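Local coordinates for protein xylulokinase (Brucella ovis, PDB 5VM1) that probably phosphorylates D-xylulose to D-xylulose 5-phosphate at the expense of ATP, as a sugar kinase of the FGGY family, at residues V20-I25 with R61-A66; Y164-L169 with V235-G240; E345-N350 with L386-S391; G377-I382 with A416-V421. All blocks are in the same frame, centred on the assembly; numbering follows the deposited sequence.

How the contacts relate
The four contacts fall into two pairs, one in each actin-like domain of the kinase. Contacts 1 and 2 come first along the chain and belong to the N-terminal domain; their centres are about 14 Å apart, and both bring a helix against the same six-stranded mixed sheet. They touch where R61 meets W168. Contacts 3 and 4 lie in the C-terminal domain with centres about 13 Å apart. They share helix 367-390 and interleave along the chain, in the order 345-350, 377-382, 386-391, 416-421. Centres of different pairs are about 35 to 39 Å apart, on opposite sides of the chain's centre, which reflects the two-domain build of FGGY kinases.

Contact 1. Residues V20-I25 with R61-A66; sequences VKALLI and RTAIEA
The methyls of A22 and A63 both face the partner segment and meet side by side, CB to CB at 3.9 Å, where strand 19-26 runs against helix 53-70. With so little side chain on either partner, the two backbones come close: the CA atoms of A22 and A63 are 6.0 Å apart. The A63 methyl is also 4.2 Å from V20 O, so it sits over the strand between the carbonyl of one inward-facing residue and the methyl of the next. V20 turns its side chain to the helix as well. CG1 lies anti to the backbone N (chi1 171°) and reaches to 4.9 Å from A63 CB, while the same valine packs on A59 and C60, one turn earlier in the helix. I64 flanks the meeting point, its CG1 5.2 Å from A22 CB. No hydrogen bond crosses the interface; it is buried and wholly apolar in its side chains. Further along the strand, L24 continues the same row and packs on L67. The alternate residues K21, L23 and I25 face the other side of the sheet, where helix 433-446 lies, and K21 NZ forms a salt bridge with D430. V20 is also near D14, which is predicted to be important for activity. A central sheet with helices on both faces, its first three strands antiparallel, is the mark of the actin-like ATPase fold.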
loop_
_atom_site.group_PDB
_atom_site.type_symbol
_atom_site.label_atom_id
_atom_site.label_comp_id
_atom_site.label_asym_id
_atom_site.label_seq_id
_atom_site.Cartn_x
_atom_site.Cartn_y
_atom_site.Cartn_z
ATOM N N VAL A 20 3.255 -2.952 14.746
ATOM C CA VAL A 20 4.646 -2.951 14.324
ATOM C C VAL A 20 5.077 -4.409 14.238
ATOM O O VAL A 20 4.977 -5.145 15.228
ATOM C CB VAL A 20 5.529 -2.167 15.304
ATOM C CG1 VAL A 20 7.021 -2.361 14.977
ATOM C CG2 VAL A 20 5.132 -0.688 15.319
ATOM N N LYS A 21 5.529 -4.828 13.056
ATOM C CA LYS A 21 6.009 -6.178 12.813
ATOM C C LYS A 21 7.525 -6.128 12.721
ATOM O O LYS A 21 8.079 -5.190 12.148
ATOM C CB LYS A 21 5.422 -6.758 11.521
ATOM C CG LYS A 21 5.172 -8.274 11.566
ATOM C CD LYS A 21 5.898 -9.030 10.467
ATOM C CE LYS A 21 5.910 -10.535 10.724
ATOM N NZ LYS A 21 4.909 -11.320 9.932
ATOM N N ALA A 22 8.192 -7.079 13.372
ATOM C CA ALA A 22 9.644 -7.187 13.335
ATOM C C ALA A 22 10.003 -8.543 12.756
ATOM O O ALA A 22 9.575 -9.571 13.279
ATOM C CB ALA A 22 10.247 -7.021 14.723
ATOM N N LEU A 23 10.818 -8.552 11.712
ATOM C CA LEU A 23 11.120 -9.782 11.000
ATOM C C LEU A 23 12.624 -9.913 10.878
ATOM O O LEU A 23 13.293 -8.991 10.395
ATOM C CB LEU A 23 10.481 -9.789 9.614
ATOM C CG LEU A 23 10.637 -11.077 8.822
ATOM C CD1 LEU A 23 9.969 -12.209 9.533
ATOM C CD2 LEU A 23 10.042 -10.895 7.463
ATOM N N LEU A 24 13.146 -11.068 11.276
ATOM C CA LEU A 24 14.577 -11.311 11.253
ATOM C C LEU A 24 14.865 -12.427 10.270
ATOM O O LEU A 24 14.272 -13.507 10.360
ATOM C CB LEU A 24 15.103 -11.664 12.647
ATOM C CG LEU A 24 16.613 -11.833 12.769
ATOM C CD1 LEU A 24 17.357 -10.545 12.447
ATOM C CD2 LEU A 24 16.912 -12.280 14.176
ATOM N N ILE A 25 15.796 -12.163 9.357
ATOM C CA ILE A 25 16.161 -13.094 8.303
ATOM C C ILE A 25 17.680 -13.213 8.240
ATOM O O ILE A 25 18.420 -12.320 8.657
ATOM C CB ILE A 25 15.610 -12.653 6.924
ATOM C CG1 ILE A 25 16.275 -11.336 6.496
ATOM C CG2 ILE A 25 14.064 -12.582 6.930
ATOM C CD1 ILE A 25 16.060 -10.996 5.065
ATOM N N ARG A 61 9.678 -1.222 20.345
ATOM C CA ARG A 61 10.511 -1.729 21.431
ATOM C C ARG A 61 10.002 -3.066 21.940
ATOM O O ARG A 61 10.790 -3.939 22.327
ATOM C CB ARG A 61 10.544 -0.725 22.584
ATOM C CG ARG A 61 11.554 0.387 22.438
ATOM C CD ARG A 61 12.041 0.842 23.792
ATOM N NE ARG A 61 13.460 1.190 23.770
ATOM C CZ ARG A 61 13.921 2.435 23.672
ATOM N NH1 ARG A 61 15.239 2.662 23.662
ATOM N NH2 ARG A 61 13.059 3.449 23.582
ATOM N N THR A 62 8.683 -3.235 21.964
ATOM C CA THR A 62 8.101 -4.491 22.417
ATOM C C THR A 62 8.510 -5.621 21.490
ATOM O O THR A 62 8.989 -6.667 21.940
ATOM C CB THR A 62 6.571 -4.355 22.481
ATOM O OG1 THR A 62 6.196 -3.608 23.647
ATOM C CG2 THR A 62 5.868 -5.716 22.487
ATOM N N ALA A 63 8.372 -5.405 20.183
ATOM C CA ALA A 63 8.688 -6.459 19.226
ATOM C C ALA A 63 10.194 -6.702 19.114
ATOM O O ALA A 63 10.624 -7.846 18.945
ATOM C CB ALA A 63 8.078 -6.124 17.861
ATOM N N ILE A 64 11.022 -5.659 19.219
ATOM C CA ILE A 64 12.468 -5.874 19.137
ATOM C C ILE A 64 12.961 -6.703 20.311
ATOM O O ILE A 64 13.608 -7.738 20.122
ATOM C CB ILE A 64 13.232 -4.544 19.074
ATOM C CG1 ILE A 64 13.090 -3.891 17.704
ATOM C CG2 ILE A 64 14.703 -4.770 19.410
ATOM C CD1 ILE A 64 13.740 -2.531 17.655
ATOM N N GLU A 65 12.663 -6.276 21.543
ATOM C CA GLU A 65 13.211 -7.022 22.674
ATOM C C GLU A 65 12.610 -8.417 22.731
ATOM O O GLU A 65 13.320 -9.387 23.023
ATOM C CB GLU A 65 13.004 -6.272 24.000
ATOM N N ALA A 66 11.329 -8.551 22.373
ATOM C CA ALA A 66 10.719 -9.875 22.308
ATOM C C ALA A 66 11.428 -10.766 21.294
ATOM O O ALA A 66 11.582 -11.977 21.510
ATOM C CB ALA A 66 9.241 -9.746 21.948
#

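Contact 2. Residues Y164-L169 with V235-G240; sequences YLRLWL and VIVAGG
The backbones of helix 161-170 and strand 236-242 stand well apart, 7.9 Å between the CA atoms of R166 and V237, and a long arginine spans the gap. This is helix-on-sheet packing in the N-terminal actin-like domain. The chain of R166 leaves the helix with CG anti to the backbone N (chi1 -180°), then bends at chi2 and chi3 to bring the guanidinium against the carbonyls of A238 and G239, where strand 236-242 is interrupted. V237 faces the helix, with CG1 4.0 Å from R166 NH2; L169 CD1 is farther off, 4.9 Å from the same CG1. L83 of the neighbouring strand touches both R166 and L169. The guanidinium has further partners, since NH1 makes a salt bridge with D163 and NE bonds to I174 O, which together should fix its rotation. Past G240 the strand runs on to D243, the predicted proton acceptor. Two consecutive carbonyls take the arginine's edge, both near the guanidinium plane: NH2 bonds to A238 O at 2.6 Å with an N-H...O angle of 152°, and NH1 bonds to G239 O at 2.6 Å, straighter at 165°.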
loop_
_atom_site.group_PDB
_atom_site.type_symbol
_atom_site.label_atom_id
_atom_site.label_comp_id
_atom_site.label_asym_id
_atom_site.label_seq_id
_atom_site.Cartn_x
_atom_site.Cartn_y
_atom_site.Cartn_z
ATOM N N TYR A 164 9.850 8.775 11.179
ATOM C CA TYR A 164 9.958 9.112 12.599
ATOM C C TYR A 164 10.612 7.976 13.368
ATOM O O TYR A 164 11.306 8.195 14.373
ATOM C CB TYR A 164 8.591 9.411 13.227
ATOM C CG TYR A 164 8.711 9.825 14.687
ATOM C CD1 TYR A 164 8.986 11.150 15.033
ATOM C CD2 TYR A 164 8.581 8.903 15.709
ATOM C CE1 TYR A 164 9.112 11.542 16.365
ATOM C CE2 TYR A 164 8.704 9.288 17.064
ATOM C CZ TYR A 164 8.973 10.604 17.381
ATOM O OH TYR A 164 9.102 10.997 18.703
ATOM N N LEU A 165 10.280 6.748 12.990
ATOM C CA LEU A 165 10.939 5.610 13.590
ATOM C C LEU A 165 12.439 5.635 13.281
ATOM O O LEU A 165 13.265 5.331 14.151
ATOM C CB LEU A 165 10.248 4.336 13.113
ATOM C CG LEU A 165 10.391 3.082 13.983
ATOM C CD1 LEU A 165 9.749 3.219 15.361
ATOM C CD2 LEU A 165 9.807 1.916 13.229
ATOM N N ARG A 166 12.811 6.029 12.055
ATOM C CA ARG A 166 14.222 6.140 11.702
ATOM C C ARG A 166 14.901 7.238 12.515
ATOM O O ARG A 166 16.105 7.149 12.803
ATOM C CB ARG A 166 14.394 6.395 10.197
ATOM C CG ARG A 166 15.871 6.520 9.733
ATOM C CD ARG A 166 16.060 7.528 8.606
ATOM N NE ARG A 166 15.096 7.278 7.536
ATOM C CZ ARG A 166 15.128 6.242 6.695
ATOM N NH1 ARG A 166 14.177 6.121 5.772
ATOM N NH2 ARG A 166 16.097 5.335 6.755
ATOM N N LEU A 167 14.161 8.307 12.837
ATOM C CA LEU A 167 14.717 9.375 13.658
ATOM C C LEU A 167 15.070 8.853 15.036
ATOM O O LEU A 167 16.126 9.184 15.584
ATOM C CB LEU A 167 13.720 10.522 13.785
ATOM C CG LEU A 167 14.123 11.705 14.664
ATOM C CD1 LEU A 167 15.347 12.426 14.114
ATOM C CD2 LEU A 167 12.957 12.651 14.835
ATOM N N TRP A 168 14.198 8.016 15.600
ATOM C CA TRP A 168 14.490 7.342 16.860
ATOM C C TRP A 168 15.669 6.366 16.719
ATOM O O TRP A 168 16.494 6.250 17.630
ATOM C CB TRP A 168 13.217 6.653 17.363
ATOM C CG TRP A 168 13.444 5.701 18.486
ATOM C CD1 TRP A 168 13.908 5.997 19.719
ATOM C CD2 TRP A 168 13.269 4.269 18.450
ATOM N NE1 TRP A 168 14.017 4.847 20.471
ATOM C CE2 TRP A 168 13.632 3.773 19.715
ATOM C CE3 TRP A 168 12.836 3.367 17.472
ATOM C CZ2 TRP A 168 13.572 2.416 20.036
ATOM C CZ3 TRP A 168 12.774 2.009 17.798
ATOM C CH2 TRP A 168 13.137 1.553 19.065
ATOM N N LEU A 169 15.749 5.638 15.600
ATOM C CA LEU A 169 16.790 4.625 15.410
ATOM C C LEU A 169 18.157 5.243 15.108
ATOM O O LEU A 169 19.175 4.803 15.653
ATOM C CB LEU A 169 16.370 3.689 14.277
ATOM C CG LEU A 169 15.216 2.716 14.546
ATOM C CD1 LEU A 169 14.822 1.985 13.264
ATOM C CD2 LEU A 169 15.642 1.716 15.612
ATOM N N VAL A 235 25.704 -0.848 12.439
ATOM C CA VAL A 235 24.421 -1.285 11.897
ATOM C C VAL A 235 23.906 -0.203 10.951
ATOM O O VAL A 235 23.504 0.880 11.391
ATOM C CB VAL A 235 23.409 -1.570 13.015
ATOM C CG1 VAL A 235 22.115 -2.085 12.434
ATOM C CG2 VAL A 235 23.973 -2.569 13.994
ATOM N N ILE A 236 23.837 -0.524 9.660
ATOM C CA ILE A 236 23.318 0.396 8.652
ATOM C C ILE A 236 21.795 0.305 8.637
ATOM O O ILE A 236 21.226 -0.785 8.792
ATOM C CB ILE A 236 23.906 0.053 7.266
ATOM C CG1 ILE A 236 25.302 0.651 7.073
ATOM C CG2 ILE A 236 22.961 0.464 6.131
ATOM C CD1 ILE A 236 26.127 -0.078 5.996
ATOM N N VAL A 237 21.123 1.453 8.508
ATOM C CA VAL A 237 19.670 1.510 8.329
ATOM C C VAL A 237 19.352 1.896 6.886
ATOM O O VAL A 237 19.865 2.900 6.375
ATOM C CB VAL A 237 18.994 2.481 9.313
ATOM C CG1 VAL A 237 17.490 2.408 9.146
ATOM C CG2 VAL A 237 19.350 2.123 10.741
ATOM N N ALA A 238 18.504 1.099 6.232
ATOM C CA ALA A 238 18.169 1.336 4.837
ATOM C C ALA A 238 17.176 2.490 4.692
ATOM O O ALA A 238 16.575 2.970 5.661
ATOM C CB ALA A 238 17.600 0.076 4.195
ATOM N N GLY A 239 17.037 2.959 3.452
ATOM C CA GLY A 239 16.034 3.965 3.175
ATOM C C GLY A 239 14.636 3.472 3.483
ATOM O O GLY A 239 13.813 4.205 4.039
ATOM N N GLY A 240 14.359 2.221 3.149
ATOM C CA GLY A 240 13.060 1.657 3.404
ATOM C C GLY A 240 12.080 1.969 2.288
ATOM O O GLY A 240 12.440 2.330 1.176
#

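Contact 3. Residues E345-N350 with L386-S391; sequences ERTPYN and LLALQS
A small apolar contact joins the loop between strands 337-339 and 357-359 to the last turns of helix 367-390 in the C-terminal domain, with T347 and P348 set against A388. The A388 methyl is the helix's share: T347 CG2 lies 4.1 Å from A388 CB, and P348 CB meets the same methyl at 4.4 Å. The CA atoms of P348 and A388 are 6.5 Å apart. The two branches of T347 do different work. CG2, anti to the backbone N, faces the helix, whereas OG1 (chi1 -50°) turns to the sheet side and is held by A283 O and V300 N. These bonds fix the rotation of the side chain and so the place of its methyl. P348 is gripped from behind as well, since its CG sits 3.8 Å above the plane of the Y349 ring, over the ring centre, and Y349 itself stacks with Y484 of helix 470-488. On the helix side, S391 OG bonds back to A388 O at 2.7 Å. Earlier in the loop, E345 OE1 accepts from R346 N at 3.0 Å and from L302 N, tying the start of the turn to the neighbouring strand region. The peptide bond between T347 and P348 is cis, and the backbone angles of the two residues are those of a type VI turn, the tight reversal that cis-proline makes.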
loop_
_atom_site.group_PDB
_atom_site.type_symbol
_atom_site.label_atom_id
_atom_site.label_comp_id
_atom_site.label_asym_id
_atom_site.label_seq_id
_atom_site.Cartn_x
_atom_site.Cartn_y
_atom_site.Cartn_z
ATOM N N GLU A 345 -15.957 4.797 -6.026
ATOM C CA GLU A 345 -14.857 4.065 -6.636
ATOM C C GLU A 345 -13.718 5.032 -6.921
ATOM O O GLU A 345 -13.945 6.208 -7.220
ATOM C CB GLU A 345 -15.234 3.337 -7.939
ATOM C CG GLU A 345 -14.103 2.432 -8.465
ATOM C CD GLU A 345 -13.695 1.357 -7.466
ATOM O OE1 GLU A 345 -13.218 1.687 -6.356
ATOM O OE2 GLU A 345 -13.861 0.162 -7.790
ATOM N N ARG A 346 -12.484 4.528 -6.800
ATOM C CA ARG A 346 -11.298 5.316 -7.125
ATOM C C ARG A 346 -10.881 5.040 -8.575
ATOM O O ARG A 346 -11.324 5.746 -9.487
ATOM C CB ARG A 346 -10.172 5.038 -6.105
ATOM C CG ARG A 346 -8.977 5.966 -6.248
ATOM C CD ARG A 346 -8.099 6.055 -5.002
ATOM N NE ARG A 346 -8.791 6.767 -3.926
ATOM C CZ ARG A 346 -8.246 7.087 -2.753
ATOM N NH1 ARG A 346 -8.981 7.724 -1.849
ATOM N NH2 ARG A 346 -6.970 6.800 -2.486
ATOM N N THR A 347 -10.072 4.009 -8.818
ATOM C CA THR A 347 -9.629 3.714 -10.181
ATOM C C THR A 347 -10.730 2.989 -10.950
ATOM O O THR A 347 -11.183 1.927 -10.514
ATOM C CB THR A 347 -8.363 2.853 -10.152
ATOM O OG1 THR A 347 -7.396 3.444 -9.274
ATOM C CG2 THR A 347 -7.786 2.588 -11.569
ATOM N N PRO A 348 -11.147 3.494 -12.124
ATOM C CA PRO A 348 -10.650 4.646 -12.890
ATOM C C PRO A 348 -11.521 5.920 -12.921
ATOM O O PRO A 348 -11.183 6.848 -13.651
ATOM C CB PRO A 348 -10.587 4.076 -14.296
ATOM C CG PRO A 348 -11.836 3.233 -14.344
ATOM C CD PRO A 348 -12.001 2.636 -12.963
ATOM N N TYR A 349 -12.586 6.011 -12.135
ATOM C CA TYR A 349 -13.541 7.092 -12.343
ATOM C C TYR A 349 -13.401 8.206 -11.315
ATOM O O TYR A 349 -13.876 9.322 -11.561
ATOM C CB TYR A 349 -14.985 6.547 -12.280
ATOM C CG TYR A 349 -15.282 5.372 -13.190
ATOM C CD1 TYR A 349 -15.275 5.502 -14.581
ATOM C CD2 TYR A 349 -15.517 4.104 -12.645
ATOM C CE1 TYR A 349 -15.536 4.404 -15.417
ATOM C CE2 TYR A 349 -15.780 3.008 -13.463
ATOM C CZ TYR A 349 -15.783 3.162 -14.853
ATOM O OH TYR A 349 -16.034 2.070 -15.661
ATOM N N ASN A 350 -12.767 7.923 -10.183
ATOM C CA ASN A 350 -12.670 8.853 -9.066
ATOM C C ASN A 350 -14.028 9.508 -8.828
ATOM O O ASN A 350 -14.227 10.709 -9.006
ATOM C CB ASN A 350 -11.576 9.897 -9.294
ATOM C CG ASN A 350 -11.360 10.781 -8.063
ATOM O OD1 ASN A 350 -11.593 10.353 -6.926
ATOM N ND2 ASN A 350 -10.935 12.018 -8.286
ATOM N N LEU A 386 -6.712 -2.884 -14.705
ATOM C CA LEU A 386 -5.683 -3.292 -15.656
ATOM C C LEU A 386 -5.765 -2.470 -16.937
ATOM O O LEU A 386 -4.734 -2.114 -17.523
ATOM C CB LEU A 386 -5.788 -4.792 -15.944
ATOM C CG LEU A 386 -4.835 -5.416 -16.980
ATOM C CD1 LEU A 386 -4.472 -6.849 -16.610
ATOM C CD2 LEU A 386 -5.402 -5.398 -18.373
ATOM N N LEU A 387 -6.985 -2.163 -17.386
ATOM C CA LEU A 387 -7.153 -1.336 -18.581
ATOM C C LEU A 387 -6.593 0.073 -18.366
ATOM O O LEU A 387 -6.010 0.661 -19.290
ATOM C CB LEU A 387 -8.627 -1.296 -19.001
ATOM C CG LEU A 387 -9.297 -2.526 -19.659
ATOM C CD1 LEU A 387 -10.711 -2.218 -20.138
ATOM C CD2 LEU A 387 -8.498 -3.166 -20.777
ATOM N N ALA A 388 -6.779 0.638 -17.164
ATOM C CA ALA A 388 -6.229 1.960 -16.851
ATOM C C ALA A 388 -4.704 1.954 -16.876
ATOM O O ALA A 388 -4.080 2.877 -17.417
ATOM C CB ALA A 388 -6.723 2.436 -15.493
ATOM N N LEU A 389 -4.087 0.945 -16.244
ATOM C CA LEU A 389 -2.633 0.801 -16.277
ATOM C C LEU A 389 -2.112 0.662 -17.699
ATOM O O LEU A 389 -1.062 1.221 -18.046
ATOM C CB LEU A 389 -2.198 -0.395 -15.432
ATOM C CG LEU A 389 -2.439 -0.271 -13.935
ATOM C CD1 LEU A 389 -1.539 -1.266 -13.223
ATOM C CD2 LEU A 389 -2.099 1.122 -13.517
ATOM N N GLN A 390 -2.808 -0.112 -18.529
ATOM C CA GLN A 390 -2.388 -0.229 -19.914
ATOM C C GLN A 390 -2.477 1.102 -20.646
ATOM O O GLN A 390 -1.616 1.404 -21.474
ATOM C CB GLN A 390 -3.209 -1.315 -20.592
ATOM C CG GLN A 390 -2.761 -2.693 -20.148
ATOM C CD GLN A 390 -3.303 -3.799 -21.026
ATOM O OE1 GLN A 390 -3.687 -3.558 -22.174
ATOM N NE2 GLN A 390 -3.192 -5.041 -20.546
ATOM N N SER A 391 -3.450 1.948 -20.309
ATOM C CA SER A 391 -3.465 3.246 -20.965
ATOM C C SER A 391 -2.338 4.139 -20.473
ATOM O O SER A 391 -2.155 5.235 -21.002
ATOM C CB SER A 391 -4.801 3.954 -20.747
ATOM O OG SER A 391 -4.883 4.434 -19.415
#

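Contact 4. Residues G377-I382 with A416-V421; sequences GVAFAI and ATALNV
A379 and A418 meet methyl to methyl, CB to CB at 4.1 Å, and bring their helices close, with 6.4 Å between the two CA atoms. The A418 methyl has a second neighbour in F380, whose CE1 is 4.3 Å from A418 CB. F380 starts off away from the partner helix, but its ring swings back far enough for that contact, made obliquely. One turn on from A379, the side chains of I382 and L419 cross at about a right angle. I382 holds CG1 beside its backbone N (chi1 -64°), which places CG2 anti to that N and within 4.2 Å of L419 CD2. The same CD2 atom is 4.2 Å from I382 C, so the leucine branch rests on backbone as well as side chain. Helix 409-419 is the connection between strands 399-402 and 423-426, which run parallel and adjacent in the seven-stranded sheet: a beta-alpha-beta crossover of the actin-like C-terminal domain, packed here along helix 367-390. I415, earlier in the crossover helix, adds to the seam by touching both A379 and I382, and W411 does likewise with V378. On the sheet side I301 lies against I382 and A381. Helix 470-488 borders the F380 side, where the ring meets that of Y480, the planes at about 55°, and also touches A476. Beyond L419 the helix stops at N420, whose phi of 52° turns the chain; T417 OG1, bonded to K413 O and to E466 N, ties the last turn to the loop past strand 459-463.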
loop_
_atom_site.group_PDB
_atom_site.type_symbol
_atom_site.label_atom_id
_atom_site.label_comp_id
_atom_site.label_asym_id
_atom_site.label_seq_id
_atom_site.Cartn_x
_atom_site.Cartn_y
_atom_site.Cartn_z
ATOM N N GLY A 377 -17.937 -9.276 -10.044
ATOM C CA GLY A 377 -17.898 -7.826 -10.128
ATOM C C GLY A 377 -16.584 -7.238 -9.642
ATOM O O GLY A 377 -16.061 -6.289 -10.233
ATOM N N VAL A 378 -16.041 -7.767 -8.545
ATOM C CA VAL A 378 -14.742 -7.269 -8.120
ATOM C C VAL A 378 -13.691 -7.646 -9.141
ATOM O O VAL A 378 -12.849 -6.822 -9.497
ATOM C CB VAL A 378 -14.375 -7.780 -6.715
ATOM C CG1 VAL A 378 -12.877 -7.609 -6.471
ATOM C CG2 VAL A 378 -15.127 -6.987 -5.687
ATOM N N ALA A 379 -13.782 -8.856 -9.706
ATOM C CA ALA A 379 -12.876 -9.230 -10.793
ATOM C C ALA A 379 -12.955 -8.228 -11.944
ATOM O O ALA A 379 -11.920 -7.798 -12.468
ATOM C CB ALA A 379 -13.200 -10.635 -11.292
ATOM N N PHE A 380 -14.178 -7.816 -12.322
ATOM C CA PHE A 380 -14.351 -6.832 -13.389
ATOM C C PHE A 380 -13.766 -5.468 -13.025
ATOM O O PHE A 380 -13.163 -4.798 -13.878
ATOM C CB PHE A 380 -15.837 -6.695 -13.734
ATOM C CG PHE A 380 -16.422 -7.921 -14.318
ATOM C CD1 PHE A 380 -15.675 -8.689 -15.176
ATOM C CD2 PHE A 380 -17.707 -8.331 -13.993
ATOM C CE1 PHE A 380 -16.193 -9.844 -15.723
ATOM C CE2 PHE A 380 -18.232 -9.487 -14.525
ATOM C CZ PHE A 380 -17.473 -10.249 -15.389
ATOM N N ALA A 381 -13.888 -5.054 -11.765
ATOM C CA ALA A 381 -13.208 -3.830 -11.335
ATOM C C ALA A 381 -11.698 -3.956 -11.491
ATOM O O ALA A 381 -11.035 -3.011 -11.923
ATOM C CB ALA A 381 -13.556 -3.503 -9.886
ATOM N N ILE A 382 -11.130 -5.110 -11.135
ATOM C CA ILE A 382 -9.706 -5.327 -11.387
ATOM C C ILE A 382 -9.403 -5.215 -12.882
ATOM O O ILE A 382 -8.403 -4.622 -13.282
ATOM C CB ILE A 382 -9.262 -6.693 -10.827
ATOM C CG1 ILE A 382 -9.417 -6.734 -9.308
ATOM C CG2 ILE A 382 -7.804 -6.970 -11.188
ATOM C CD1 ILE A 382 -9.243 -8.085 -8.746
ATOM N N ALA A 416 -8.461 -14.486 -13.078
ATOM C CA ALA A 416 -7.664 -14.933 -14.219
ATOM C C ALA A 416 -8.501 -14.981 -15.491
ATOM O O ALA A 416 -8.039 -14.591 -16.570
ATOM C CB ALA A 416 -7.046 -16.306 -13.944
ATOM N N THR A 417 -9.722 -15.489 -15.398
ATOM C CA THR A 417 -10.516 -15.553 -16.609
ATOM C C THR A 417 -10.990 -14.170 -17.050
ATOM O O THR A 417 -11.115 -13.908 -18.258
ATOM C CB THR A 417 -11.661 -16.540 -16.399
ATOM O OG1 THR A 417 -11.088 -17.824 -16.089
ATOM C CG2 THR A 417 -12.579 -16.627 -17.641
ATOM N N ALA A 418 -11.199 -13.255 -16.102
ATOM C CA ALA A 418 -11.611 -11.914 -16.483
ATOM C C ALA A 418 -10.476 -11.160 -17.176
ATOM O O ALA A 418 -10.725 -10.380 -18.101
ATOM C CB ALA A 418 -12.133 -11.156 -15.261
ATOM N N LEU A 419 -9.223 -11.375 -16.743
ATOM C CA LEU A 419 -8.052 -10.708 -17.313
ATOM C C LEU A 419 -7.407 -11.483 -18.445
ATOM O O LEU A 419 -6.672 -10.892 -19.241
ATOM C CB LEU A 419 -6.972 -10.512 -16.243
ATOM C CG LEU A 419 -7.387 -9.863 -14.924
ATOM C CD1 LEU A 419 -6.206 -9.822 -14.010
ATOM C CD2 LEU A 419 -7.950 -8.454 -15.108
ATOM N N ASN A 420 -7.685 -12.778 -18.536
ATOM C CA ASN A 420 -6.943 -13.697 -19.397
ATOM C C ASN A 420 -5.435 -13.593 -19.153
ATOM O O ASN A 420 -4.638 -13.552 -20.094
ATOM C CB ASN A 420 -7.254 -13.484 -20.875
ATOM C CG ASN A 420 -6.955 -14.718 -21.701
ATOM O OD1 ASN A 420 -6.851 -15.824 -21.156
ATOM N ND2 ASN A 420 -6.771 -14.538 -23.004
ATOM N N VAL A 421 -5.040 -13.529 -17.879
ATOM C CA VAL A 421 -3.647 -13.739 -17.465
ATOM C C VAL A 421 -3.626 -14.828 -16.395
ATOM O O VAL A 421 -4.577 -14.946 -15.608
ATOM C CB VAL A 421 -2.965 -12.454 -16.946
ATOM C CG1 VAL A 421 -3.227 -11.269 -17.853
ATOM C CG2 VAL A 421 -3.386 -12.138 -15.536
#